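Local coordinates for protein dihydrodipicolinate synthase (Rhodopseudomonas palustris, PDB 3DZ1) that probably catalyses the condensation of pyruvate with aspartate semialdehyde to 4-hydroxy-tetrahydrodipicolinate, a step toward lysine, at residues V29-L34 and A67-K72; G219-D224 and K266-K271; P86-M91 and F124-E129; L139-L144 and L176-T181; V230-S233 and D239-H242. All blocks are in the same frame, centred on the assembly; numbering follows the deposited sequence.

Contact 1 of 5, residues V29-L34 and A67-K72; sequences VSIDRL and ATRFIK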
# COMPACT_ATOMS: atom_id res chain seq x y z
N VAL A 29 34.69 -2.59 19.01
CA VAL A 29 35.86 -3.31 18.54
C VAL A 29 35.60 -3.82 17.12
O VAL A 29 36.46 -3.75 16.25
CB VAL A 29 36.18 -4.50 19.46
CG1 VAL A 29 37.41 -5.23 18.97
CG2 VAL A 29 36.38 -4.02 20.89
N SER A 30 34.39 -4.34 16.91
CA SER A 30 34.00 -4.86 15.60
C SER A 30 33.81 -3.75 14.57
O SER A 30 34.05 -3.96 13.38
CB SER A 30 32.72 -5.69 15.73
OG SER A 30 33.00 -6.95 16.32
N ILE A 31 33.38 -2.58 15.02
CA ILE A 31 33.22 -1.46 14.10
C ILE A 31 34.59 -1.15 13.50
O ILE A 31 34.72 -0.94 12.30
CB ILE A 31 32.66 -0.21 14.80
CG1 ILE A 31 31.18 -0.44 15.14
CG2 ILE A 31 32.81 1.02 13.91
CD1 ILE A 31 30.54 0.69 15.92
N ASP A 32 35.63 -1.13 14.34
CA ASP A 32 36.98 -0.84 13.86
C ASP A 32 37.48 -1.97 12.96
O ASP A 32 38.10 -1.73 11.93
CB ASP A 32 37.95 -0.67 15.03
CG ASP A 32 37.54 0.43 16.00
OD1 ASP A 32 37.00 1.46 15.55
OD2 ASP A 32 37.77 0.26 17.21
N ARG A 33 37.20 -3.21 13.36
CA ARG A 33 37.62 -4.38 12.61
C ARG A 33 36.98 -4.38 11.22
O ARG A 33 37.64 -4.68 10.21
CB ARG A 33 37.24 -5.64 13.38
CG ARG A 33 37.77 -6.93 12.80
CD ARG A 33 37.28 -8.08 13.66
NE ARG A 33 37.72 -7.94 15.04
CZ ARG A 33 36.95 -8.18 16.10
NH1 ARG A 33 35.69 -8.57 15.95
NH2 ARG A 33 37.44 -8.03 17.32
N LEU A 34 35.69 -4.07 11.16
CA LEU A 34 34.97 -4.01 9.89
C LEU A 34 35.57 -2.92 9.01
O LEU A 34 35.82 -3.13 7.83
CB LEU A 34 33.49 -3.70 10.12
CG LEU A 34 32.55 -4.88 10.39
CD1 LEU A 34 31.15 -4.35 10.69
CD2 LEU A 34 32.53 -5.80 9.18
N ALA A 67 28.04 6.39 13.99
CA ALA A 67 28.45 7.12 12.80
C ALA A 67 29.84 7.71 13.01
O ALA A 67 30.69 7.64 12.13
CB ALA A 67 27.46 8.21 12.48
N THR A 68 30.05 8.30 14.19
CA THR A 68 31.34 8.92 14.52
C THR A 68 32.48 7.90 14.58
O THR A 68 33.57 8.16 14.07
CB THR A 68 31.28 9.67 15.87
OG1 THR A 68 30.28 10.69 15.81
CG2 THR A 68 32.61 10.32 16.17
N ARG A 69 32.22 6.75 15.19
CA ARG A 69 33.23 5.71 15.30
C ARG A 69 33.73 5.32 13.91
O ARG A 69 34.94 5.22 13.68
CB ARG A 69 32.65 4.47 15.99
CG ARG A 69 33.67 3.39 16.31
CD ARG A 69 34.33 3.64 17.66
NE ARG A 69 35.38 2.68 17.96
CZ ARG A 69 35.98 2.57 19.14
NH1 ARG A 69 35.62 3.38 20.13
NH2 ARG A 69 36.94 1.68 19.33
N PHE A 70 32.80 5.11 12.99
CA PHE A 70 33.14 4.74 11.61
C PHE A 70 33.89 5.85 10.88
O PHE A 70 34.87 5.59 10.19
CB PHE A 70 31.86 4.40 10.82
CG PHE A 70 31.39 2.98 11.00
CD1 PHE A 70 32.13 1.92 10.49
CD2 PHE A 70 30.18 2.71 11.64
CE1 PHE A 70 31.67 0.61 10.62
CE2 PHE A 70 29.72 1.40 11.77
CZ PHE A 70 30.47 0.35 11.26
N ILE A 71 33.40 7.08 11.03
CA ILE A 71 34.03 8.21 10.38
C ILE A 71 35.49 8.38 10.80
O ILE A 71 36.37 8.54 9.96
CB ILE A 71 33.25 9.52 10.67
CG1 ILE A 71 31.85 9.44 10.06
CG2 ILE A 71 33.99 10.71 10.07
CD1 ILE A 71 30.96 10.61 10.40
N LYS A 72 35.73 8.32 12.11
CA LYS A 72 37.08 8.48 12.63
C LYS A 72 38.03 7.35 12.25
O LYS A 72 39.24 7.57 12.11
CB LYS A 72 37.03 8.64 14.15
CG LYS A 72 36.23 9.84 14.62
CD LYS A 72 36.79 11.13 14.06
CE LYS A 72 36.04 12.34 14.58
NZ LYS A 72 36.61 13.60 14.03
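Asp32 and Arg69 form the charged half of this helix pair, a salt bridge in which the guanidinium holds the carboxylate side-on with two nitrogens, one to each oxygen. The stronger bond runs almost straight from Arg69 NH2 to Asp32 OD2 at 2.7 Å, meeting the syn lone pair and staying in the guanidinium plane. The second, Arg69 NE to Asp32 OD1 at 3.1 Å, is more bent and leaves the plane of both groups. The two planes lie 21° apart, nearly coplanar, which lets both nitrogens face an oxygen. A bend of the arginine chain at chi2 (87°) turns NE and NH2 toward the aspartate; Asp28 adds a long, weak ion pair to NE.

The helices belong to the outer layer of a TIM barrel, where helix 28-40 and helix 60-73 run side by side. Their local axes approach to 9.6 Å and cross at -37°.

The apolar half centres on Ile31. Its CG2 methyl sits over the middle of one face of the Phe70 ring, 3.4 Å from the centroid and close to the ring normal, a CH-pi contact. The same methyl touches Arg69 CG at 3.5 Å, using the aliphatic root of the arginine as part of its seat. A beta-branched residue suits this place: while CG2 takes the ring centre, CG1 lies above the rim of the same face, 4.0 Å from Phe70 CZ. Pro19 also packs on Ile31.

Contact 2 of 5, residues G219-D224 and K266-K271; sequences GYCFPD and KYVLKK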
# COMPACT_ATOMS: atom_id res chain seq x y z
N GLY A 219 25.89 -4.26 0.61
CA GLY A 219 25.86 -4.79 1.96
C GLY A 219 26.22 -6.27 1.91
O GLY A 219 26.19 -6.97 2.92
N TYR A 220 26.57 -6.75 0.71
CA TYR A 220 26.94 -8.15 0.50
C TYR A 220 28.13 -8.54 1.40
O TYR A 220 29.09 -7.77 1.53
CB TYR A 220 27.30 -8.37 -0.97
CG TYR A 220 27.64 -9.80 -1.33
CD1 TYR A 220 26.79 -10.85 -0.98
CD2 TYR A 220 28.81 -10.10 -2.03
CE1 TYR A 220 27.10 -12.17 -1.33
CE2 TYR A 220 29.12 -11.41 -2.39
CZ TYR A 220 28.27 -12.44 -2.03
OH TYR A 220 28.59 -13.73 -2.38
N CYS A 221 28.05 -9.72 2.00
CA CYS A 221 29.10 -10.20 2.91
C CYS A 221 30.47 -10.45 2.30
O CYS A 221 31.41 -10.81 3.01
CB CYS A 221 28.62 -11.45 3.67
SG CYS A 221 28.05 -12.82 2.65
N PHE A 222 30.59 -10.27 0.98
CA PHE A 222 31.88 -10.42 0.32
C PHE A 222 32.14 -9.17 -0.51
O PHE A 222 32.26 -9.22 -1.73
CB PHE A 222 31.91 -11.67 -0.56
CG PHE A 222 32.14 -12.93 0.21
CD1 PHE A 222 33.43 -13.33 0.55
CD2 PHE A 222 31.07 -13.71 0.63
CE1 PHE A 222 33.65 -14.48 1.31
CE2 PHE A 222 31.27 -14.87 1.38
CZ PHE A 222 32.57 -15.25 1.72
N PRO A 223 32.21 -8.01 0.16
CA PRO A 223 32.45 -6.76 -0.58
C PRO A 223 33.81 -6.85 -1.27
O PRO A 223 34.02 -6.22 -2.31
CB PRO A 223 32.41 -5.70 0.52
CG PRO A 223 32.94 -6.44 1.72
CD PRO A 223 32.23 -7.77 1.61
N ASP A 224 34.71 -7.63 -0.68
CA ASP A 224 36.04 -7.81 -1.25
C ASP A 224 35.96 -8.43 -2.65
O ASP A 224 36.74 -8.07 -3.54
CB ASP A 224 36.92 -8.65 -0.30
CG ASP A 224 36.25 -9.94 0.17
OD1 ASP A 224 35.04 -9.93 0.47
OD2 ASP A 224 36.95 -10.98 0.26
N LYS A 266 25.23 -10.85 8.91
CA LYS A 266 25.90 -10.90 10.20
C LYS A 266 26.46 -12.28 10.53
O LYS A 266 27.51 -12.39 11.16
CB LYS A 266 24.95 -10.41 11.30
CG LYS A 266 24.79 -8.88 11.28
CD LYS A 266 24.12 -8.37 12.55
CE LYS A 266 24.34 -6.87 12.71
NZ LYS A 266 23.81 -6.37 14.00
N TYR A 267 25.75 -13.32 10.11
CA TYR A 267 26.22 -14.68 10.35
C TYR A 267 27.55 -14.90 9.62
O TYR A 267 28.51 -15.40 10.20
CB TYR A 267 25.18 -15.69 9.83
CG TYR A 267 25.67 -17.12 9.80
CD1 TYR A 267 25.92 -17.82 10.98
CD2 TYR A 267 25.90 -17.77 8.59
CE1 TYR A 267 26.39 -19.14 10.96
CE2 TYR A 267 26.37 -19.09 8.55
CZ TYR A 267 26.61 -19.76 9.74
OH TYR A 267 27.09 -21.05 9.71
N VAL A 268 27.61 -14.50 8.35
CA VAL A 268 28.83 -14.67 7.57
C VAL A 268 29.97 -13.77 8.03
O VAL A 268 31.12 -14.21 8.13
CB VAL A 268 28.56 -14.42 6.07
CG1 VAL A 268 29.86 -14.54 5.28
CG2 VAL A 268 27.54 -15.43 5.54
N LEU A 269 29.67 -12.51 8.32
CA LEU A 269 30.70 -11.58 8.76
C LEU A 269 31.33 -12.05 10.07
O LEU A 269 32.50 -11.78 10.34
CB LEU A 269 30.12 -10.17 8.94
CG LEU A 269 29.70 -9.49 7.63
CD1 LEU A 269 28.97 -8.19 7.93
CD2 LEU A 269 30.94 -9.21 6.79
N LYS A 270 30.55 -12.77 10.88
CA LYS A 270 31.06 -13.29 12.14
C LYS A 270 31.97 -14.47 11.81
O LYS A 270 33.07 -14.61 12.36
CB LYS A 270 29.91 -13.76 13.03
CG LYS A 270 30.36 -14.39 14.35
CD LYS A 270 29.18 -14.98 15.10
CE LYS A 270 29.64 -15.77 16.32
NZ LYS A 270 28.52 -16.56 16.91
N LYS A 271 31.50 -15.33 10.91
CA LYS A 271 32.25 -16.50 10.48
C LYS A 271 33.57 -16.07 9.84
O LYS A 271 34.56 -16.80 9.88
CB LYS A 271 31.41 -17.31 9.49
CG LYS A 271 32.07 -18.56 8.97
CD LYS A 271 31.14 -19.32 8.02
CE LYS A 271 29.95 -19.93 8.75
NZ LYS A 271 30.39 -20.99 9.70
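Cys221 turns its CB and SG squarely onto Val268, and this meeting of two small side chains carries most of the contact. SG lies 3.6 Å from Val268 CG1, and CB of the cysteine is 3.7 Å from that same methyl, which therefore faces both cysteine atoms. With chi1 at 55°, SG is wedged between its own backbone N and carbonyl carbon, a tight placing that keeps it up against the valine; Val268 CG2 also comes within 3.9 Å of it. The backbones come closest at the CA atoms of Cys221 and Leu269, 6.2 Å apart, a spacing between loop and helix that suits small side chains such as the cysteine and its valine partner.

Strand 215-218 of the barrel ends just before this loop, which leads into helix 223-234 with Phe222 at the N-cap position; helix 260-271 belongs to the helical extension after the barrel. The loop is thus held against that extension.

Phe222 crosses Val268 at about a right angle, and its CE2 reaches the CG1 methyl at 4.2 Å. Its ring also packs on Leu251 and Leu299 of two other C-terminal helices. Leu269 comes in beside the valine, its CD2 in loose apolar contact with Cys221 CB at 4.5 Å and near the cysteine's carbonyl oxygen. The polar needs of the cysteine backbone are met from elsewhere in the chain: Arg272 bonds its oxygen, while Glu255 takes up its N-H.

Contact 3 of 5, residues P86-M91 and F124-E129; sequences PGFAAM and FRQATE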
# COMPACT_ATOMS: atom_id res chain seq x y z
N PRO A 86 11.96 10.66 10.03
CA PRO A 86 10.54 11.04 9.97
C PRO A 86 10.36 12.55 9.91
O PRO A 86 9.35 13.04 9.41
CB PRO A 86 9.97 10.45 11.26
CG PRO A 86 10.83 9.25 11.48
CD PRO A 86 12.21 9.80 11.21
N GLY A 87 11.34 13.28 10.41
CA GLY A 87 11.26 14.73 10.40
C GLY A 87 12.58 15.39 10.05
O GLY A 87 13.64 14.77 10.16
N PHE A 88 12.51 16.66 9.65
CA PHE A 88 13.69 17.41 9.25
C PHE A 88 14.63 17.84 10.37
O PHE A 88 15.83 18.02 10.14
CB PHE A 88 13.27 18.65 8.45
CG PHE A 88 12.59 18.32 7.16
CD1 PHE A 88 13.17 17.42 6.26
CD2 PHE A 88 11.39 18.93 6.81
CE1 PHE A 88 12.55 17.13 5.05
CE2 PHE A 88 10.76 18.64 5.60
CZ PHE A 88 11.34 17.74 4.72
N ALA A 89 14.10 18.00 11.58
CA ALA A 89 14.93 18.41 12.71
C ALA A 89 15.96 17.33 13.03
O ALA A 89 17.15 17.62 13.20
CB ALA A 89 14.06 18.69 13.93
N ALA A 90 15.50 16.09 13.13
CA ALA A 90 16.40 14.98 13.42
C ALA A 90 17.40 14.81 12.28
O ALA A 90 18.57 14.53 12.51
CB ALA A 90 15.59 13.70 13.60
N MSE A 91 16.93 14.98 11.05
CA MSE A 91 17.78 14.85 9.89
C MSE A 91 18.89 15.89 9.91
O MSE A 91 20.06 15.58 9.66
CB MSE A 91 16.96 15.01 8.60
CG MSE A 91 17.78 14.85 7.33
SE MSE A 91 16.72 15.15 5.73
CE MSE A 91 15.50 13.66 5.93
N PHE A 124 12.43 16.67 -1.44
CA PHE A 124 13.87 16.83 -1.47
C PHE A 124 14.35 18.26 -1.40
O PHE A 124 15.44 18.52 -0.89
CB PHE A 124 14.44 16.06 -2.67
CG PHE A 124 14.43 14.58 -2.46
CD1 PHE A 124 15.25 14.01 -1.49
CD2 PHE A 124 13.54 13.76 -3.14
CE1 PHE A 124 15.18 12.65 -1.20
CE2 PHE A 124 13.46 12.40 -2.86
CZ PHE A 124 14.29 11.84 -1.88
N ARG A 125 13.55 19.21 -1.88
CA ARG A 125 13.93 20.61 -1.79
C ARG A 125 13.85 20.99 -0.31
O ARG A 125 14.65 21.77 0.19
CB ARG A 125 13.00 21.50 -2.61
CG ARG A 125 13.12 21.31 -4.12
CD ARG A 125 12.65 22.54 -4.88
NE ARG A 125 11.27 22.91 -4.57
CZ ARG A 125 10.19 22.33 -5.09
NH1 ARG A 125 10.32 21.34 -5.97
NH2 ARG A 125 8.98 22.73 -4.73
N GLN A 126 12.87 20.43 0.40
CA GLN A 126 12.71 20.72 1.82
C GLN A 126 13.82 20.01 2.59
O GLN A 126 14.34 20.53 3.58
CB GLN A 126 11.35 20.24 2.33
CG GLN A 126 10.17 20.84 1.61
CD GLN A 126 8.85 20.29 2.12
OE1 GLN A 126 8.72 19.09 2.35
NE2 GLN A 126 7.87 21.16 2.28
N ALA A 127 14.18 18.82 2.12
CA ALA A 127 15.22 18.02 2.76
C ALA A 127 16.58 18.71 2.68
O ALA A 127 17.31 18.78 3.67
CB ALA A 127 15.30 16.64 2.10
N THR A 128 16.92 19.24 1.50
CA THR A 128 18.20 19.93 1.35
C THR A 128 18.22 21.25 2.12
O THR A 128 19.26 21.68 2.61
CB THR A 128 18.53 20.22 -0.14
OG1 THR A 128 17.45 20.93 -0.75
CG2 THR A 128 18.78 18.92 -0.89
N GLU A 129 17.06 21.90 2.22
CA GLU A 129 16.97 23.15 2.96
C GLU A 129 17.26 22.85 4.42
O GLU A 129 17.85 23.65 5.14
CB GLU A 129 15.57 23.75 2.81
CG GLU A 129 15.33 24.97 3.68
CD GLU A 129 13.92 25.51 3.53
OE1 GLU A 129 12.96 24.74 3.76
OE2 GLU A 129 13.77 26.71 3.20
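The start of helix 88-101 and the middle of helix 117-131 come closest at Phe88 and Ala127, whose CA atoms stand 6.7 Å apart, near enough for a ring on one side to lie directly against the main chain of the other. Phe88 uses that nearness. Its CE1 rests 3.6 Å from Ala127 CA, and CZ is 3.5 Å from Gln126 CB, so the far end of the ring spans two successive residues of helix 117-131. The carbonyl oxygen of Gln126 lies 4.1 Å above one face of the Phe88 ring, over its centre. With CG of Phe88 beside its own backbone N (chi1 -64°), the ring is sent out toward Gln126 and Ala127. The Gln126 amide stands nearly upright to the ring, 82° between planes, with OE1 3.8 Å from Phe88 CZ.

Met91, present as selenomethionine, follows one turn later and brings SE to 4.2 Å from Ala127 CB; the small alanine leaves room for both bulky neighbours. Tyr123 meets the Phe88 ring in the same chain, and Pro283 of the second subunit packs on both Phe88 and Gln126.

With Phe88 cut back to an alanine, Gln126 CB and the Ala127 backbone would probably lose the ring that lies against them, and Pro283 of the second subunit part of its seat. With no polar bond between the segments, the contact rests on van der Waals packing of a ring against backbone, methylene and methyl groups, joining two barrel helices at a subunit boundary.

Contact 4 of 5, residues L139-L144 and L176-T181; sequences LQDYPL and LEKITT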
# COMPACT_ATOMS: atom_id res chain seq x y z
N LEU A 139 21.00 10.40 -3.20
CA LEU A 139 19.58 10.14 -3.39
C LEU A 139 19.37 8.63 -3.45
O LEU A 139 19.90 7.96 -4.34
CB LEU A 139 19.09 10.78 -4.69
CG LEU A 139 17.63 10.51 -5.09
CD1 LEU A 139 16.69 11.02 -4.01
CD2 LEU A 139 17.33 11.19 -6.42
N GLN A 140 18.61 8.08 -2.50
CA GLN A 140 18.35 6.64 -2.50
C GLN A 140 17.04 6.32 -3.21
O GLN A 140 15.97 6.79 -2.83
CB GLN A 140 18.30 6.09 -1.07
CG GLN A 140 17.86 4.63 -1.01
CD GLN A 140 17.98 4.03 0.38
OE1 GLN A 140 17.74 4.71 1.38
NE2 GLN A 140 18.33 2.76 0.44
N ASP A 141 17.15 5.51 -4.26
CA ASP A 141 16.01 5.09 -5.09
C ASP A 141 15.85 3.57 -4.93
O ASP A 141 16.50 2.79 -5.62
CB ASP A 141 16.30 5.45 -6.55
CG ASP A 141 15.21 5.02 -7.50
OD1 ASP A 141 14.08 4.71 -7.03
OD2 ASP A 141 15.47 5.01 -8.72
N TYR A 142 14.98 3.17 -4.01
CA TYR A 142 14.77 1.76 -3.70
C TYR A 142 13.29 1.46 -3.51
O TYR A 142 12.82 1.23 -2.39
CB TYR A 142 15.56 1.45 -2.42
CG TYR A 142 15.72 -0.01 -2.05
CD1 TYR A 142 15.53 -1.03 -2.97
CD2 TYR A 142 16.14 -0.36 -0.76
CE1 TYR A 142 15.75 -2.37 -2.63
CE2 TYR A 142 16.37 -1.68 -0.41
CZ TYR A 142 16.18 -2.68 -1.35
OH TYR A 142 16.42 -3.99 -0.99
N PRO A 143 12.52 1.44 -4.61
CA PRO A 143 11.08 1.18 -4.61
C PRO A 143 10.67 -0.10 -3.88
O PRO A 143 9.66 -0.11 -3.17
CB PRO A 143 10.75 1.09 -6.10
CG PRO A 143 11.75 2.00 -6.73
CD PRO A 143 13.02 1.66 -5.99
N LEU A 144 11.44 -1.16 -4.06
CA LEU A 144 11.12 -2.44 -3.43
C LEU A 144 10.78 -2.33 -1.94
O LEU A 144 9.84 -2.96 -1.47
CB LEU A 144 12.29 -3.42 -3.60
CG LEU A 144 12.00 -4.80 -3.00
CD1 LEU A 144 10.92 -5.48 -3.81
CD2 LEU A 144 13.27 -5.65 -2.99
N LEU A 176 17.78 -1.46 -15.05
CA LEU A 176 18.86 -1.34 -16.02
C LEU A 176 18.64 -0.20 -17.01
O LEU A 176 19.56 0.57 -17.29
CB LEU A 176 19.06 -2.66 -16.77
CG LEU A 176 19.58 -3.83 -15.92
CD1 LEU A 176 19.76 -5.07 -16.79
CD2 LEU A 176 20.92 -3.44 -15.28
N GLU A 177 17.42 -0.06 -17.53
CA GLU A 177 17.14 1.00 -18.49
C GLU A 177 17.26 2.39 -17.87
O GLU A 177 17.59 3.36 -18.56
CB GLU A 177 15.75 0.82 -19.11
CG GLU A 177 15.56 -0.47 -19.91
CD GLU A 177 16.59 -0.69 -21.01
OE1 GLU A 177 17.12 0.31 -21.56
OE2 GLU A 177 16.86 -1.86 -21.35
N LYS A 178 16.98 2.50 -16.57
CA LYS A 178 17.07 3.79 -15.89
C LYS A 178 18.50 4.31 -15.94
O LYS A 178 18.73 5.50 -16.13
CB LYS A 178 16.61 3.65 -14.43
CG LYS A 178 16.88 4.88 -13.57
CD LYS A 178 16.22 4.75 -12.20
CE LYS A 178 14.72 5.02 -12.27
NZ LYS A 178 14.05 4.83 -10.96
N ILE A 179 19.48 3.42 -15.78
CA ILE A 179 20.87 3.84 -15.82
C ILE A 179 21.17 4.40 -17.20
O ILE A 179 21.71 5.49 -17.34
CB ILE A 179 21.82 2.67 -15.51
CG1 ILE A 179 21.54 2.15 -14.10
CG2 ILE A 179 23.27 3.13 -15.64
CD1 ILE A 179 22.41 0.98 -13.70
N THR A 180 20.80 3.64 -18.24
CA THR A 180 21.03 4.07 -19.61
C THR A 180 20.38 5.42 -19.89
O THR A 180 21.01 6.30 -20.48
CB THR A 180 20.47 3.03 -20.60
OG1 THR A 180 21.20 1.80 -20.44
CG2 THR A 180 20.60 3.51 -22.04
N THR A 181 19.14 5.60 -19.45
CA THR A 181 18.42 6.86 -19.66
C THR A 181 19.13 8.03 -18.98
O THR A 181 19.32 9.09 -19.60
CB THR A 181 16.97 6.76 -19.13
OG1 THR A 181 16.26 5.76 -19.86
CG2 THR A 181 16.25 8.10 -19.28
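Lys178 NZ and Asp141 OD2 meet at 2.7 Å in a buried salt bridge, the single close meeting of the two segments. The ammonium reaches the syn lone pair of OD2, on the side of the other carboxylate oxygen, while OD1 stays 3.9 Å from NZ. The two side chains come from opposite directions, and the last carbons of the lysine follow its nitrogen in, CD and CE each 3.6 Å from OD2.

A long lysine is needed to span the gap, the aspartate supplying a short arm, for the nearest CA atoms, those of Asp141 and Lys178, are 10.9 Å apart. The lysine leaves helix 176-188 extended through its first two torsions and then bends at chi3 (-77°), which swings CE and NZ onto the carboxylate. Asp141 does its share with CG anti to the backbone N (chi1 178°), pushing the carboxylate out from the strand.

NZ has further partners: Asp172 forms a second salt bridge and Met150 offers its carbonyl oxygen. Two carboxylates and a carbonyl around a buried amine would probably favour its charged form. Ile155 packs against both Asp141 and Lys178, while backbone hydrogen bonding of Asp141 with Lys169 of the adjacent strand 165-170 holds the strand from which the carboxylate projects.

Asp141 ends strand 137-141, and its side chain points toward helix 176-188, tying a strand end to a surrounding helix. This is the carboxyl-end rim of a TIM barrel, the side on which active sites of this fold lie; the predicted pyruvate-binding residue Met217 is about 11 Å away, side chain to side chain.

Contact 5 of 5, residues V230-S233 and D239-H242; sequences VKLS and DLAH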
# COMPACT_ATOMS: atom_id res chain seq x y z
N VAL A 230 33.65 -5.22 -9.90
CA VAL A 230 33.62 -3.84 -10.38
C VAL A 230 34.88 -3.56 -11.21
O VAL A 230 34.81 -2.95 -12.29
CB VAL A 230 33.53 -2.84 -9.20
CG1 VAL A 230 33.68 -1.41 -9.69
CG2 VAL A 230 32.19 -3.01 -8.48
N LYS A 231 36.02 -4.01 -10.72
CA LYS A 231 37.28 -3.81 -11.43
C LYS A 231 37.29 -4.51 -12.79
O LYS A 231 37.66 -3.91 -13.80
CB LYS A 231 38.45 -4.31 -10.60
CG LYS A 231 38.77 -3.43 -9.39
CD LYS A 231 39.98 -3.97 -8.64
CE LYS A 231 40.43 -3.01 -7.56
NZ LYS A 231 41.61 -3.55 -6.84
N LEU A 232 36.88 -5.78 -12.80
CA LEU A 232 36.85 -6.54 -14.04
C LEU A 232 35.89 -5.91 -15.04
O LEU A 232 36.17 -5.87 -16.24
CB LEU A 232 36.45 -7.99 -13.77
CG LEU A 232 37.48 -8.85 -13.04
CD1 LEU A 232 36.84 -10.16 -12.59
CD2 LEU A 232 38.67 -9.11 -13.97
N SER A 233 34.76 -5.42 -14.54
CA SER A 233 33.76 -4.80 -15.40
C SER A 233 34.32 -3.54 -16.05
O SER A 233 34.15 -3.33 -17.26
CB SER A 233 32.51 -4.46 -14.60
OG SER A 233 31.94 -5.62 -14.02
N ASP A 239 33.67 -11.64 -19.72
CA ASP A 239 33.57 -13.02 -19.28
C ASP A 239 34.11 -13.21 -17.87
O ASP A 239 33.49 -13.90 -17.07
CB ASP A 239 34.30 -13.96 -20.24
CG ASP A 239 33.63 -14.04 -21.61
OD1 ASP A 239 32.45 -13.66 -21.71
OD2 ASP A 239 34.29 -14.48 -22.58
N LEU A 240 35.25 -12.61 -17.56
CA LEU A 240 35.83 -12.75 -16.23
C LEU A 240 34.91 -12.13 -15.18
O LEU A 240 34.69 -12.71 -14.11
CB LEU A 240 37.21 -12.08 -16.16
CG LEU A 240 38.29 -12.70 -17.04
CD1 LEU A 240 39.61 -11.99 -16.80
CD2 LEU A 240 38.42 -14.18 -16.73
N ALA A 241 34.38 -10.96 -15.50
CA ALA A 241 33.48 -10.26 -14.59
C ALA A 241 32.24 -11.11 -14.32
O ALA A 241 31.86 -11.32 -13.17
CB ALA A 241 33.07 -8.92 -15.18
N HIS A 242 31.60 -11.60 -15.38
CA HIS A 242 30.41 -12.43 -15.22
C HIS A 242 30.70 -13.79 -14.58
O HIS A 242 29.84 -14.36 -13.90
CB HIS A 242 29.71 -12.62 -16.57
CG HIS A 242 28.89 -11.44 -16.98
ND1 HIS A 242 27.54 -11.35 -16.71
CD2 HIS A 242 29.23 -10.28 -17.58
CE1 HIS A 242 27.09 -10.19 -17.13
NE2 HIS A 242 28.09 -9.51 -17.66
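Ser233 hands its OG to the carbonyl oxygen of Val229, one turn earlier in helix 223-234, and with that bond made it can lie against an apolar neighbour: OG is 3.7 Å from Ala241 CB. A serine suits the place, since a small hydroxyl turned back on its own helix needs no polar partner from the facing one.

Leu232 does most of the remaining work. Its CB meets Ala241 CB at 3.8 Å, so the alanine methyl is wedged between the leucine and the serine, and the CA atoms of Leu232 and Ala241 come to 5.0 Å, a close approach that the small alanine permits. CG of Leu232 lies beside the backbone N (chi1 -71°), from where the two methyls reach Leu240. CD1 touches the Leu240 carbonyl oxygen at 3.7 Å, and CD2 lies 4.0 Å from Leu240 CB; the two leucine side chains cross at about a right angle. Replacing Leu232 by an alanine would probably take away the methyls packed on Leu240 and open a gap there, leaving CB alone against Ala241.

Elsewhere on helix 238-255, His242 bonds Glu210 and meets Tyr297 of the third subunit edge-to-face. Asp239 bonds the hydroxyl of that same Tyr297.

Two successive helices joined by a very short turn pack here. The first follows the last strand of the barrel, and the second opens the C-terminal helical extension that DapA-family proteins add to their TIM barrel.

How the contacts relate
The five contacts are spread round one TIM barrel. Contacts 1 and 2 are neighbours, with centres 16 Å apart and nearest atoms about 4 Å apart. Contacts 2 and 5 share helix 223-234, and contact 5 is nested in the chain loop that contact 2 closes; their centres are 21 Å apart. Contacts 3 and 4 are the pair that touch, Phe124 CZ lying 3.3 Å from Leu139 CD1 where helix 117-131 packs on strand 137-141. Contacts 3 and 5 are farthest apart, 39 Å between centres. In contact 4 the side chain of Asp141 is about 11 Å from that of Met217, the predicted pyruvate-binding residue. Contacts 4 and 5 both touch the third subunit, contact 3 the second.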